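Local coordinates for protein oxidoreductase, short-chain dehydrogenase/reductase family (Aeromonas hydrophila subsp. hydrophila, PDB 3L6E) that probably acts as a nucleotide-dependent oxidoreductase of the short-chain dehydrogenase/reductase family, perhaps reducing 3-dehydrosphinganine in sphingolipid metabolism, at residues 29-34 with 69-74; 174-179 with 220-225; 79-84 with 128-133. All coordinates share one frame; numbering follows the deposited sequence.

Contact 1: residues 29-34 with 69-74; sequences QVSMMG and AAAVEW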
ATOM      1  N   GLN A  29     -14.131  13.497 -12.982  1.00 24.79           N
ATOM      2  CA  GLN A  29     -14.280  14.933 -12.783  1.00 23.72           C
ATOM      3  C   GLN A  29     -13.752  15.288 -11.405  1.00 22.14           C
ATOM      4  O   GLN A  29     -13.944  14.546 -10.447  1.00 21.28           O
ATOM      5  CB  GLN A  29     -15.750  15.346 -12.847  1.00 25.04           C
ATOM      6  CG  GLN A  29     -16.469  14.985 -14.132  1.00 45.97           C
ATOM      7  CD  GLN A  29     -16.216  15.989 -15.224  1.00 26.64           C
ATOM      8  OE1 GLN A  29     -15.186  15.937 -15.907  1.00 46.48           O
ATOM      9  NE2 GLN A  29     -17.156  16.912 -15.408  1.00 46.30           N
ATOM     10  N   VAL A  30     -13.110  16.440 -11.277  1.00 21.52           N
ATOM     11  CA  VAL A  30     -12.417  16.719 -10.020  1.00 20.98           C
ATOM     12  C   VAL A  30     -12.735  18.098  -9.481  1.00 20.41           C
ATOM     13  O   VAL A  30     -12.521  19.079 -10.167  1.00 19.50           O
ATOM     14  CB  VAL A  30     -10.877  16.526 -10.165  1.00 20.15           C
ATOM     15  CG1 VAL A  30     -10.190  16.785  -8.860  1.00 12.74           C
ATOM     16  CG2 VAL A  30     -10.557  15.132 -10.624  1.00 12.04           C
ATOM     17  N   SER A  31     -13.275  18.159  -8.264  1.00 20.95           N
ATOM     18  CA  SER A  31     -13.446  19.434  -7.582  1.00 22.12           C
ATOM     19  C   SER A  31     -12.158  19.733  -6.815  1.00 23.91           C
ATOM     20  O   SER A  31     -11.856  19.079  -5.799  1.00 23.42           O
ATOM     21  CB  SER A  31     -14.629  19.387  -6.626  1.00 21.29           C
ATOM     22  OG  SER A  31     -15.840  19.435  -7.339  1.00 45.00           O
HETATM   23  N   MSE A  32     -11.386  20.683  -7.322  1.00 26.01           N
HETATM   24  CA  MSE A  32     -10.096  21.018  -6.712  1.00 28.91           C
HETATM   25  C   MSE A  32     -10.287  22.031  -5.591  1.00 28.51           C
HETATM   26  O   MSE A  32     -10.791  23.120  -5.825  1.00 28.99           O
HETATM   27  CB  MSE A  32      -9.140  21.587  -7.765  1.00 31.59           C
HETATM   28  CG  MSE A  32      -8.981  20.722  -9.001  1.00 28.92           C
HETATM   29 SE   MSE A  32      -7.783  21.515 -10.318  1.00 36.94          SE
HETATM   30  CE  MSE A  32      -8.682  23.217 -10.600  1.00 28.71           C
HETATM   31  N   MSE A  33      -9.885  21.683  -4.379  1.00 28.05           N
HETATM   32  CA  MSE A  33      -9.907  22.665  -3.289  1.00 28.76           C
HETATM   33  C   MSE A  33      -8.504  23.077  -2.872  1.00 27.59           C
HETATM   34  O   MSE A  33      -7.651  22.223  -2.662  1.00 26.92           O
HETATM   35  CB  MSE A  33     -10.668  22.133  -2.084  1.00 30.21           C
HETATM   36  CG  MSE A  33     -12.137  21.849  -2.391  1.00 23.74           C
HETATM   37 SE   MSE A  33     -13.044  21.178  -0.816  0.87 33.98          SE
HETATM   38  CE  MSE A  33     -14.774  20.775  -1.662  1.00 23.35           C
ATOM     39  N   GLY A  34      -8.285  24.386  -2.755  1.00 26.80           N
ATOM     40  CA  GLY A  34      -6.980  24.908  -2.392  1.00 27.04           C
ATOM     41  C   GLY A  34      -7.006  26.328  -1.868  1.00 27.49           C
ATOM     42  O   GLY A  34      -7.939  27.089  -2.122  1.00 27.19           O
ATOM     43  N   ALA A  69     -20.272  22.641  -0.544  1.00 25.93           N
ATOM     44  CA  ALA A  69     -21.553  22.962  -1.163  1.00 26.37           C
ATOM     45  C   ALA A  69     -21.414  23.300  -2.646  1.00 26.56           C
ATOM     46  O   ALA A  69     -22.260  22.912  -3.451  1.00 26.37           O
ATOM     47  CB  ALA A  69     -22.259  24.115  -0.416  1.00 26.23           C
ATOM     48  N   ALA A  70     -20.348  24.023  -2.998  1.00 26.44           N
ATOM     49  CA  ALA A  70     -20.051  24.329  -4.393  1.00 26.13           C
ATOM     50  C   ALA A  70     -19.603  23.065  -5.143  1.00 25.64           C
ATOM     51  O   ALA A  70     -20.015  22.834  -6.291  1.00 25.38           O
ATOM     52  CB  ALA A  70     -18.992  25.436  -4.491  1.00 26.53           C
ATOM     53  N   ALA A  71     -18.780  22.245  -4.489  1.00 24.79           N
ATOM     54  CA  ALA A  71     -18.315  20.989  -5.095  1.00 24.55           C
ATOM     55  C   ALA A  71     -19.477  20.051  -5.461  1.00 25.30           C
ATOM     56  O   ALA A  71     -19.587  19.598  -6.611  1.00 25.94           O
ATOM     57  CB  ALA A  71     -17.345  20.286  -4.191  1.00 23.32           C
ATOM     58  N   VAL A  72     -20.319  19.745  -4.478  1.00 25.00           N
ATOM     59  CA  VAL A  72     -21.529  18.975  -4.721  1.00 25.73           C
ATOM     60  C   VAL A  72     -22.415  19.672  -5.766  1.00 26.83           C
ATOM     61  O   VAL A  72     -22.973  19.015  -6.646  1.00 27.45           O
ATOM     62  CB  VAL A  72     -22.303  18.719  -3.414  1.00 25.37           C
ATOM     63  CG1 VAL A  72     -23.729  18.225  -3.706  1.00 19.30           C
ATOM     64  CG2 VAL A  72     -21.545  17.712  -2.543  1.00 19.17           C
ATOM     65  N   GLU A  73     -22.510  20.998  -5.690  1.00 27.36           N
ATOM     66  CA  GLU A  73     -23.269  21.771  -6.678  1.00 28.04           C
ATOM     67  C   GLU A  73     -22.810  21.457  -8.107  1.00 28.39           C
ATOM     68  O   GLU A  73     -23.640  21.270  -9.003  1.00 29.22           O
ATOM     69  CB  GLU A  73     -23.154  23.272  -6.384  1.00 28.50           C
ATOM     70  CG  GLU A  73     -23.742  24.212  -7.451  1.00 42.73           C
ATOM     71  CD  GLU A  73     -23.528  25.692  -7.130  1.00 29.36           C
ATOM     72  OE1 GLU A  73     -24.172  26.544  -7.789  1.00 42.67           O
ATOM     73  OE2 GLU A  73     -22.720  26.009  -6.219  1.00 42.83           O
ATOM     74  N   TRP A  74     -21.493  21.379  -8.305  1.00 27.60           N
ATOM     75  CA  TRP A  74     -20.912  21.230  -9.639  1.00 26.78           C
ATOM     76  C   TRP A  74     -20.755  19.775 -10.100  1.00 26.61           C
ATOM     77  O   TRP A  74     -20.907  19.478 -11.286  1.00 26.95           O
ATOM     78  CB  TRP A  74     -19.575  21.976  -9.711  1.00 26.05           C
ATOM     79  CG  TRP A  74     -18.775  21.734 -10.958  1.00 25.30           C
ATOM     80  CD1 TRP A  74     -18.821  22.453 -12.116  1.00 25.58           C
ATOM     81  CD2 TRP A  74     -17.793  20.706 -11.162  1.00 25.40           C
ATOM     82  NE1 TRP A  74     -17.940  21.929 -13.032  1.00 25.46           N
ATOM     83  CE2 TRP A  74     -17.290  20.862 -12.467  1.00 25.18           C
ATOM     84  CE3 TRP A  74     -17.290  19.669 -10.364  1.00 25.27           C
ATOM     85  CZ2 TRP A  74     -16.305  20.023 -12.997  1.00 25.45           C
ATOM     86  CZ3 TRP A  74     -16.301  18.838 -10.889  1.00 25.35           C
ATOM     87  CH2 TRP A  74     -15.821  19.021 -12.187  1.00 25.16           C
TER
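Trp74 leaves the helix with CG opposite its backbone N (chi1 171°), and this turn lays the six-membered part of the indole against Gln29 and Ser31 of the facing strand. Ser31 answers with OG placed beside its own backbone N and opposite the carbonyl carbon (chi1 -75°), which brings the hydroxyl to the indole and to Ala71 together. OG lies 3.4 Å from CE3 of Trp74, an oblique approach, and 3.6 Å from CB of Ala71. No hydrogen bond spans the two segments; the Ser31 hydroxyl is instead hydrogen-bonded to NE2 of His5, on the neighbouring strand 5-9, so a polar atom lying against carbon is satisfied from within the sheet. Segment 29-34 is a strand of the parallel Rossmann-type sheet of the short-chain dehydrogenases, and 69-74 belongs to helix 61-75, which packs on one face of it. The strand and helix segments run nearly antiparallel, at 164°, with axes 9.0 Å apart. The small residue Ala71 sits where the backbones come closest, its CA being 5.7 Å from that of Ser31. Beyond it, selenomethionine Met33 runs extended past CG until CE reaches CB of Ala71 at 3.6 Å; Ile7 of strand 5-9 and Ile54 of strand 51-55 also touch this alanine. Toward the start of the strand, Gln29 and the indole cross at about a right angle. CB of Gln29 stands 3.7 Å from CH2 of Trp74, while the backbone N of Val30 lies in the ring plane at its edge, 3.9 Å from the same CH2 atom.

Contact 2: residues 174-179 with 220-225; sequences VNLYPS and TDLFIG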
ATOM      1  N   VAL A 174      -9.071   5.314   3.945  1.00 21.19           N
ATOM      2  CA  VAL A 174      -7.801   4.918   3.344  1.00 20.72           C
ATOM      3  C   VAL A 174      -6.745   5.966   3.720  1.00 19.69           C
ATOM      4  O   VAL A 174      -6.941   7.170   3.522  1.00 18.89           O
ATOM      5  CB  VAL A 174      -7.902   4.775   1.803  1.00 20.72           C
ATOM      6  CG1 VAL A 174      -6.541   4.386   1.200  1.00 11.54           C
ATOM      7  CG2 VAL A 174      -8.994   3.711   1.403  1.00 11.57           C
ATOM      8  N   ASN A 175      -5.651   5.501   4.302  1.00 19.55           N
ATOM      9  CA  ASN A 175      -4.578   6.399   4.730  1.00 20.06           C
ATOM     10  C   ASN A 175      -3.320   6.168   3.880  1.00 18.69           C
ATOM     11  O   ASN A 175      -2.855   5.061   3.778  1.00 18.86           O
ATOM     12  CB  ASN A 175      -4.285   6.193   6.210  1.00 22.01           C
ATOM     13  CG  ASN A 175      -5.436   6.603   7.108  1.00 26.75           C
ATOM     14  OD1 ASN A 175      -6.241   7.482   6.782  1.00 23.70           O
ATOM     15  ND2 ASN A 175      -5.508   5.973   8.266  1.00 24.32           N
ATOM     16  N   LEU A 176      -2.787   7.215   3.266  1.00 18.22           N
ATOM     17  CA  LEU A 176      -1.682   7.077   2.320  1.00 18.13           C
ATOM     18  C   LEU A 176      -0.459   7.854   2.828  1.00 18.96           C
ATOM     19  O   LEU A 176      -0.593   9.004   3.212  1.00 18.17           O
ATOM     20  CB  LEU A 176      -2.094   7.610   0.937  1.00 17.28           C
ATOM     21  CG  LEU A 176      -3.461   7.136   0.399  1.00 26.36           C
ATOM     22  CD1 LEU A 176      -3.984   8.044  -0.690  1.00 18.43           C
ATOM     23  CD2 LEU A 176      -3.431   5.704  -0.082  1.00 16.72           C
ATOM     24  N   TYR A 177       0.713   7.210   2.796  1.00 19.10           N
ATOM     25  CA  TYR A 177       1.933   7.746   3.385  1.00 20.66           C
ATOM     26  C   TYR A 177       3.110   7.840   2.398  1.00 20.90           C
ATOM     27  O   TYR A 177       3.938   6.936   2.328  1.00 22.42           O
ATOM     28  CB  TYR A 177       2.337   6.876   4.581  1.00 20.74           C
ATOM     29  CG  TYR A 177       1.266   6.738   5.638  1.00 23.43           C
ATOM     30  CD1 TYR A 177       0.159   5.863   5.459  1.00 21.10           C
ATOM     31  CD2 TYR A 177       1.359   7.449   6.828  1.00 20.85           C
ATOM     32  CE1 TYR A 177      -0.810   5.722   6.455  1.00 23.16           C
ATOM     33  CE2 TYR A 177       0.407   7.319   7.827  1.00 22.97           C
ATOM     34  CZ  TYR A 177      -0.673   6.451   7.645  1.00 21.79           C
ATOM     35  OH  TYR A 177      -1.626   6.359   8.641  1.00 23.82           O
ATOM     36  N   PRO A 178       3.155   8.896   1.598  1.00 20.89           N
ATOM     37  CA  PRO A 178       4.340   9.152   0.774  1.00 22.50           C
ATOM     38  C   PRO A 178       5.414   9.781   1.641  1.00 24.39           C
ATOM     39  O   PRO A 178       5.246  10.922   2.042  1.00 24.98           O
ATOM     40  CB  PRO A 178       3.869  10.229  -0.216  1.00 22.19           C
ATOM     41  CG  PRO A 178       2.432  10.534   0.126  1.00 34.91           C
ATOM     42  CD  PRO A 178       2.153   9.968   1.479  1.00 21.20           C
ATOM     43  N   SER A 179       6.484   9.051   1.938  1.00 25.81           N
ATOM     44  CA  SER A 179       7.611   9.593   2.703  1.00 27.53           C
ATOM     45  C   SER A 179       8.761   9.966   1.793  1.00 30.29           C
ATOM     46  O   SER A 179       9.391   9.093   1.187  1.00 29.81           O
ATOM     47  CB  SER A 179       8.121   8.581   3.724  1.00 26.77           C
ATOM     48  OG  SER A 179       7.357   8.628   4.907  1.00 41.06           O
ATOM     49  N   THR A 220      -6.336  -0.353   2.511  1.00 19.74           N
ATOM     50  CA  THR A 220      -6.664   0.468   3.670  1.00 19.35           C
ATOM     51  C   THR A 220      -5.533   1.437   4.025  1.00 19.66           C
ATOM     52  O   THR A 220      -5.785   2.524   4.539  1.00 19.89           O
ATOM     53  CB  THR A 220      -7.012  -0.393   4.900  1.00 19.23           C
ATOM     54  OG1 THR A 220      -5.940  -1.304   5.157  1.00 21.50           O
ATOM     55  CG2 THR A 220      -8.349  -1.194   4.684  1.00 21.14           C
ATOM     56  N   ASP A 221      -4.293   1.035   3.740  1.00 20.00           N
ATOM     57  CA  ASP A 221      -3.106   1.827   4.085  1.00 20.51           C
ATOM     58  C   ASP A 221      -2.006   1.599   3.067  1.00 20.20           C
ATOM     59  O   ASP A 221      -1.718   0.461   2.684  1.00 19.71           O
ATOM     60  CB  ASP A 221      -2.572   1.494   5.504  1.00 20.32           C
ATOM     61  CG  ASP A 221      -3.683   1.411   6.553  1.00 32.93           C
ATOM     62  OD1 ASP A 221      -3.974   2.421   7.254  1.00 20.06           O
ATOM     63  OD2 ASP A 221      -4.265   0.314   6.671  1.00 21.33           O
ATOM     64  N   LEU A 222      -1.374   2.686   2.648  1.00 20.32           N
ATOM     65  CA  LEU A 222      -0.308   2.606   1.650  1.00 20.03           C
ATOM     66  C   LEU A 222       0.916   3.434   2.064  1.00 18.61           C
ATOM     67  O   LEU A 222       0.816   4.622   2.217  1.00 17.95           O
ATOM     68  CB  LEU A 222      -0.819   3.093   0.290  1.00 20.28           C
ATOM     69  CG  LEU A 222       0.159   3.049  -0.880  1.00 20.75           C
ATOM     70  CD1 LEU A 222       0.458   1.614  -1.325  1.00 21.26           C
ATOM     71  CD2 LEU A 222      -0.318   3.901  -2.057  1.00 21.47           C
ATOM     72  N   PHE A 223       2.065   2.785   2.214  1.00 18.79           N
ATOM     73  CA  PHE A 223       3.297   3.452   2.607  1.00 18.86           C
ATOM     74  C   PHE A 223       4.257   3.463   1.423  1.00 18.90           C
ATOM     75  O   PHE A 223       4.603   2.416   0.892  1.00 18.60           O
ATOM     76  CB  PHE A 223       3.928   2.755   3.828  1.00 18.67           C
ATOM     77  CG  PHE A 223       3.089   2.838   5.076  1.00 18.94           C
ATOM     78  CD1 PHE A 223       1.991   1.995   5.256  1.00 19.05           C
ATOM     79  CD2 PHE A 223       3.389   3.763   6.074  1.00 18.52           C
ATOM     80  CE1 PHE A 223       1.207   2.067   6.413  1.00 18.47           C
ATOM     81  CE2 PHE A 223       2.614   3.853   7.218  1.00 18.99           C
ATOM     82  CZ  PHE A 223       1.519   2.994   7.396  1.00 19.13           C
ATOM     83  N   ILE A 224       4.647   4.653   0.986  1.00 19.46           N
ATOM     84  CA  ILE A 224       5.618   4.787  -0.109  1.00 20.30           C
ATOM     85  C   ILE A 224       6.894   5.419   0.419  1.00 21.43           C
ATOM     86  O   ILE A 224       6.833   6.437   1.098  1.00 20.82           O
ATOM     87  CB  ILE A 224       5.078   5.678  -1.247  1.00 19.77           C
ATOM     88  CG1 ILE A 224       3.684   5.217  -1.690  1.00 20.36           C
ATOM     89  CG2 ILE A 224       6.040   5.680  -2.444  1.00 21.50           C
ATOM     90  CD1 ILE A 224       2.926   6.323  -2.383  1.00 19.20           C
ATOM     91  N   GLY A 225       8.046   4.831   0.087  1.00 23.81           N
ATOM     92  CA  GLY A 225       9.348   5.384   0.497  1.00 25.35           C
ATOM     93  C   GLY A 225      10.251   5.700  -0.682  1.00 27.44           C
ATOM     94  O   GLY A 225      10.077   5.146  -1.765  1.00 26.19           O
TER
HETATM   95  O   HOH W   1      -3.058   4.256   9.056  1.00 27.19           O
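Tyr177 and Phe223 face one another as parallel-displaced rings, with centroids 4.2 Å apart and planes only 6° from parallel. Followed outward, Tyr177 begins with CB 3.6 Å from Phe223 CD2; chi1 of -56° sets CG opposite the carbonyl carbon, and CG then meets Phe223 CE2. CD1 touches that same CE2 atom and also has Leu222 O at the ring edge, in plane. CE1 lies 3.7 Å from Phe223 CZ, and at the tip OH donates to a water at 2.6 Å, which in turn donates to Asp221 OD1. That carboxylate oxygen also forms a salt bridge with Arg163 of helix 145-165, a helix that covers this face through Arg156 as well. Beneath the rings the strands are parallel, their segments 4° apart, and are joined by five backbone hydrogen bonds; Tyr177 N to Leu222 O spans 2.7 Å. On the other face, Leu176 CD2 packs on Leu222 CB at 3.7 Å. Strand 217-226 ends the sheet within the chain, but residues 221-225 pair antiparallel with a strand of the second subunit, continuing the sheet across the dimer. The chemistry implies a seam gripped by backbone bonds and stacked carbon, with the phenol and a probably ionised aspartate coupled through one water.

Contact 3: residues 79-84 with 128-133; sequences ELVLHC and GVLANV
Leu80 reaches over to two residues of the neighbouring strand: its CD1 lies 3.6 Å from Val129 CG1 and 3.7 Å from Ala131 CB. Farther along the same face, Leu82 CD2 rests on Ala131 CB and Cys84 SG on Val133 CG2, each at 3.8 Å, with Leu15 and Leu19 of helix 14-25 covering this end. Five backbone hydrogen bonds tie the parallel strands, the His83 N to Ala131 O bond being short at 2.7 Å and almost straight. Packing is slacker on the opposite face, where Val81 CG1 and Leu130 CD1 approach only to 4.2 Å. There His83, with CG opposite its backbone N (chi1 -174°), offers ND1 to Asn132 OD1 at 3.1 Å; the bond is weak, bent to 132°, with ring and amide planes 66° apart. Ser111 of helix 98-123 bonds NE2, so each imidazole nitrogen has a partner, though both bonds are weak. The solvent side is at the start, where the exposed Glu79 turns its carboxylate away while its carbonyl still accepts from Val129 N, beside Gly128. Strand 80-84, helix 98-123 and strand 128-137 make a beta-alpha-beta crossover; with helix 14-25 on the other face, this gives the alpha/beta/alpha layering of the Rossmann fold.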
ATOM      1  N   GLU A  79     -17.596  10.300  -4.974  1.00 24.32           N
ATOM      2  CA  GLU A  79     -17.175   8.939  -4.652  1.00 25.93           C
ATOM      3  C   GLU A  79     -15.888   8.923  -3.800  1.00 26.17           C
ATOM      4  O   GLU A  79     -15.676   8.014  -2.982  1.00 26.54           O
ATOM      5  CB  GLU A  79     -16.921   8.139  -5.933  1.00 27.23           C
ATOM      6  CG  GLU A  79     -18.073   8.153  -6.935  1.00 46.61           C
ATOM      7  CD  GLU A  79     -17.730   7.419  -8.222  1.00 29.52           C
ATOM      8  OE1 GLU A  79     -18.664   6.884  -8.874  1.00 46.75           O
ATOM      9  OE2 GLU A  79     -16.526   7.372  -8.574  1.00 46.76           O
ATOM     10  N   LEU A  80     -15.022   9.911  -4.006  1.00 25.35           N
ATOM     11  CA  LEU A  80     -13.744   9.941  -3.297  1.00 24.90           C
ATOM     12  C   LEU A  80     -13.417  11.343  -2.839  1.00 25.10           C
ATOM     13  O   LEU A  80     -13.497  12.300  -3.620  1.00 25.18           O
ATOM     14  CB  LEU A  80     -12.605   9.359  -4.159  1.00 23.90           C
ATOM     15  CG  LEU A  80     -11.135   9.596  -3.773  1.00 32.73           C
ATOM     16  CD1 LEU A  80     -10.798   8.945  -2.447  1.00 23.10           C
ATOM     17  CD2 LEU A  80     -10.160   9.118  -4.871  1.00 23.92           C
ATOM     18  N   VAL A  81     -13.099  11.455  -1.549  1.00 25.03           N
ATOM     19  CA  VAL A  81     -12.542  12.670  -0.992  1.00 24.79           C
ATOM     20  C   VAL A  81     -11.081  12.381  -0.681  1.00 25.19           C
ATOM     21  O   VAL A  81     -10.743  11.524   0.146  1.00 24.52           O
ATOM     22  CB  VAL A  81     -13.323  13.208   0.231  1.00 24.74           C
ATOM     23  CG1 VAL A  81     -12.653  14.485   0.773  1.00 11.65           C
ATOM     24  CG2 VAL A  81     -14.743  13.566  -0.181  1.00 12.39           C
ATOM     25  N   LEU A  82     -10.221  13.080  -1.407  1.00 25.73           N
ATOM     26  CA  LEU A  82      -8.796  12.909  -1.298  1.00 25.84           C
ATOM     27  C   LEU A  82      -8.276  14.104  -0.546  1.00 25.88           C
ATOM     28  O   LEU A  82      -8.242  15.215  -1.073  1.00 26.42           O
ATOM     29  CB  LEU A  82      -8.168  12.841  -2.682  1.00 26.36           C
ATOM     30  CG  LEU A  82      -7.232  11.673  -2.965  1.00 35.78           C
ATOM     31  CD1 LEU A  82      -6.519  11.871  -4.289  1.00 26.81           C
ATOM     32  CD2 LEU A  82      -6.238  11.505  -1.850  1.00 26.97           C
ATOM     33  N   HIS A  83      -7.926  13.893   0.709  1.00 25.44           N
ATOM     34  CA  HIS A  83      -7.456  14.996   1.517  1.00 25.89           C
ATOM     35  C   HIS A  83      -5.935  15.046   1.531  1.00 28.05           C
ATOM     36  O   HIS A  83      -5.275  14.120   2.004  1.00 27.87           O
ATOM     37  CB  HIS A  83      -8.019  14.956   2.934  1.00 24.44           C
ATOM     38  CG  HIS A  83      -7.665  16.166   3.741  1.00 24.43           C
ATOM     39  ND1 HIS A  83      -6.805  16.121   4.817  1.00 24.50           N
ATOM     40  CD2 HIS A  83      -8.013  17.463   3.595  1.00 23.61           C
ATOM     41  CE1 HIS A  83      -6.653  17.335   5.308  1.00 23.16           C
ATOM     42  NE2 HIS A  83      -7.371  18.167   4.581  1.00 24.72           N
ATOM     43  N   CYS A  84      -5.397  16.124   0.974  1.00 30.39           N
ATOM     44  CA  CYS A  84      -3.970  16.373   0.973  1.00 33.41           C
ATOM     45  C   CYS A  84      -3.647  17.463   1.969  1.00 36.84           C
ATOM     46  O   CYS A  84      -3.590  18.627   1.602  1.00 36.02           O
ATOM     47  CB  CYS A  84      -3.503  16.793  -0.412  1.00 32.86           C
ATOM     48  SG  CYS A  84      -3.665  15.503  -1.608  1.00 34.51           S
ATOM     49  N   GLY A 128     -18.598   5.253  -0.103  1.00 29.31           N
ATOM     50  CA  GLY A 128     -17.524   5.922  -0.831  1.00 28.81           C
ATOM     51  C   GLY A 128     -16.211   5.885  -0.073  1.00 28.13           C
ATOM     52  O   GLY A 128     -16.052   5.105   0.865  1.00 28.33           O
ATOM     53  N   VAL A 129     -15.263   6.732  -0.484  1.00 27.08           N
ATOM     54  CA  VAL A 129     -13.892   6.693   0.040  1.00 25.21           C
ATOM     55  C   VAL A 129     -13.405   8.052   0.583  1.00 23.89           C
ATOM     56  O   VAL A 129     -13.549   9.088  -0.078  1.00 22.33           O
ATOM     57  CB  VAL A 129     -12.913   6.094  -1.017  1.00 25.31           C
ATOM     58  CG1 VAL A 129     -11.482   6.009  -0.499  1.00 19.67           C
ATOM     59  CG2 VAL A 129     -13.378   4.685  -1.433  1.00 19.79           C
ATOM     60  N   LEU A 130     -12.872   8.021   1.812  1.00 23.50           N
ATOM     61  CA  LEU A 130     -12.169   9.149   2.417  1.00 23.49           C
ATOM     62  C   LEU A 130     -10.699   8.800   2.504  1.00 22.96           C
ATOM     63  O   LEU A 130     -10.276   7.987   3.350  1.00 23.26           O
ATOM     64  CB  LEU A 130     -12.682   9.507   3.823  1.00 23.22           C
ATOM     65  CG  LEU A 130     -11.829  10.534   4.591  1.00 30.38           C
ATOM     66  CD1 LEU A 130     -11.832  11.891   3.928  1.00 22.62           C
ATOM     67  CD2 LEU A 130     -12.249  10.666   6.075  1.00 23.36           C
ATOM     68  N   ALA A 131      -9.925   9.424   1.630  1.00 21.69           N
ATOM     69  CA  ALA A 131      -8.511   9.102   1.536  1.00 20.78           C
ATOM     70  C   ALA A 131      -7.753  10.284   2.055  1.00 19.71           C
ATOM     71  O   ALA A 131      -8.007  11.408   1.644  1.00 19.25           O
ATOM     72  CB  ALA A 131      -8.120   8.780   0.109  1.00 19.99           C
ATOM     73  N   ASN A 132      -6.847  10.018   2.988  1.00 19.56           N
ATOM     74  CA  ASN A 132      -6.041  11.057   3.589  1.00 20.48           C
ATOM     75  C   ASN A 132      -4.567  10.857   3.264  1.00 22.41           C
ATOM     76  O   ASN A 132      -4.051   9.732   3.346  1.00 22.37           O
ATOM     77  CB  ASN A 132      -6.237  11.079   5.089  1.00 20.32           C
ATOM     78  CG  ASN A 132      -7.352  11.985   5.511  1.00 13.62           C
ATOM     79  OD1 ASN A 132      -7.186  13.189   5.641  1.00 21.04           O
ATOM     80  ND2 ASN A 132      -8.503  11.404   5.749  1.00 21.63           N
ATOM     81  N   VAL A 133      -3.911  11.953   2.896  1.00 23.74           N
ATOM     82  CA  VAL A 133      -2.480  11.951   2.622  1.00 25.67           C
ATOM     83  C   VAL A 133      -1.746  12.509   3.842  1.00 27.89           C
ATOM     84  O   VAL A 133      -1.937  13.661   4.222  1.00 27.65           O
ATOM     85  CB  VAL A 133      -2.108  12.777   1.366  1.00 25.25           C
ATOM     86  CG1 VAL A 133      -0.600  12.673   1.079  1.00 28.34           C
ATOM     87  CG2 VAL A 133      -2.864  12.275   0.172  1.00 27.65           C
TER

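How the contacts relate
All three contacts reach one seven-stranded parallel sheet, strand order 3-2-1-4-5-6-7; contacts 2 and 3 are strand pairs within it, and contact 1 sets a helix against it. Contact 3 lies at the middle, its centre about 6 Å from that of the chain, whereas contacts 1 and 2 sit on opposite sides of the chain's centre, about 24 Å apart between centres. Each is about 13 Å, centre to centre, from contact 3. Contact 2 joins contact 3 directly: Asn132 O lies 2.8 Å from Leu176 N, a probable hydrogen bond. Contact 1 remains about 7 Å from contact 3 at the nearest atoms, with strand 5-9 between; helix 61-75 is followed in the chain by strand 80-84, after a short connection.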